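Local coordinates for protein R.MvaI (Kocuria varians, PDB 2OA9) that acts as a monomeric restriction endonuclease of the PD-(D/E)XK superfamily, which recognizes its DNA target asymmetrically and probably cleaves it with the help of divalent metal ions, at residues A[83-86]-A[87-90]. Numbering follows the deposited sequence.
Sequences ANTM and LRNR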
# COMPACT_ATOMS: atom_id res chain seq x y z
N ALA A 83 -3.28 21.10 -7.81
CA ALA A 83 -3.42 21.03 -6.37
C ALA A 83 -2.08 20.88 -5.63
O ALA A 83 -1.88 21.53 -4.62
CB ALA A 83 -4.32 19.92 -5.98
N ASN A 84 -1.19 20.01 -6.11
CA ASN A 84 0.03 19.74 -5.32
C ASN A 84 0.95 20.95 -5.27
O ASN A 84 1.53 21.26 -4.23
CB ASN A 84 0.65 18.35 -5.69
CG ASN A 84 -0.07 17.15 -4.94
OD1 ASN A 84 -0.98 17.33 -4.11
ND2 ASN A 84 0.36 15.93 -5.24
N THR A 85 1.00 21.74 -6.34
CA THR A 85 1.69 23.00 -6.36
C THR A 85 1.10 24.03 -5.40
O THR A 85 1.80 24.71 -4.68
CB THR A 85 1.76 23.57 -7.77
OG1 THR A 85 2.41 22.61 -8.64
CG2 THR A 85 2.55 24.88 -7.83
N MET A 86 -0.24 24.14 -5.38
CA MET A 86 -0.87 25.04 -4.40
C MET A 86 -0.53 24.63 -2.98
O MET A 86 -0.23 25.46 -2.13
CB MET A 86 -2.38 25.09 -4.57
CG MET A 86 -3.08 26.06 -3.64
SD MET A 86 -3.51 25.35 -2.00
CE MET A 86 -4.75 24.25 -2.54
N LEU A 87 -0.59 23.34 -2.70
CA LEU A 87 -0.40 22.87 -1.35
C LEU A 87 0.99 23.19 -0.86
O LEU A 87 1.20 23.64 0.26
CB LEU A 87 -0.65 21.37 -1.23
CG LEU A 87 -2.07 20.88 -1.37
CD1 LEU A 87 -2.07 19.34 -1.46
CD2 LEU A 87 -2.96 21.35 -0.22
N ARG A 88 1.99 22.96 -1.70
CA ARG A 88 3.34 23.20 -1.24
C ARG A 88 3.62 24.69 -1.04
O ARG A 88 4.20 25.07 -0.03
CB ARG A 88 4.36 22.51 -2.17
CG ARG A 88 4.77 23.23 -3.37
CD ARG A 88 5.86 22.48 -4.18
NE ARG A 88 6.00 23.18 -5.39
CZ ARG A 88 6.83 24.20 -5.59
NH1 ARG A 88 7.62 24.64 -4.61
NH2 ARG A 88 6.84 24.82 -6.76
N ASN A 89 3.17 25.50 -2.01
CA ASN A 89 3.47 26.92 -1.96
C ASN A 89 2.67 27.60 -0.83
O ASN A 89 3.21 28.42 -0.10
CB ASN A 89 3.19 27.60 -3.27
CG ASN A 89 4.35 27.46 -4.23
OD1 ASN A 89 5.44 27.23 -3.78
ND2 ASN A 89 4.10 27.54 -5.52
N ARG A 90 1.41 27.24 -0.67
CA ARG A 90 0.56 27.90 0.32
C ARG A 90 0.83 27.38 1.73
O ARG A 90 1.01 28.16 2.65
CB ARG A 90 -0.92 27.77 -0.03
CG ARG A 90 -1.82 28.55 0.91
CD ARG A 90 -3.27 28.39 0.64
NE ARG A 90 -3.68 28.93 -0.65
CZ ARG A 90 -4.90 28.73 -1.15
NH1 ARG A 90 -5.80 28.01 -0.49
NH2 ARG A 90 -5.22 29.23 -2.34
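Four successive i to i+4 hydrogen bonds join Ala83 O to Leu87 N, Asn84 O to Arg88 N, Thr85 O to Asn89 N and Met86 O to Arg90 N, the last 2.8 Å long, in regular alpha-helical geometry. One turn apart, Met86 and Arg90 make the main side-chain contact. With CG anti to the backbone N (chi1 -177°) and two further bends, the flexible Met86 chain brings SD over the centre of the Arg90 guanidinium, 3.8 Å from Arg90 CZ, a soft, polarisable atom against a flat cation. Arg90 NH1 also makes a long, weak ion pair with Asp145. Were Met86 cut back to alanine, the guanidinium face would probably lose its sulfur cover and the weak pair its help in fixing the group. Met86 CE lies 4.1 Å from Leu87 CD2, and both side chains touch Val148. Leu87's branched end suits its apolar bed, which adds Leu102 and Ile213; its CD1 lies 3.5 Å from Asn84 OD1, while Asn84 ND2 bonds Asp227. Thr85 suits two neighbours: CG2 lies 3.8 Å from Asn89 ND2, the side chains pointing the same way, while OG1 hydrogen-bonds Thr225. Buried Arg88 hydrogen-bonds Thr225 OG1 and the carbonyls of Asn100 and Gly223. This is a short alpha-helix, 83-91, its buried residues mixing Ala83 and Leu87 with hydrogen-bonded Asn84 and Arg88, packed against the antiparallel sheet of strands 100-106 and 207-215 and touching strand 143-151 of a second sheet.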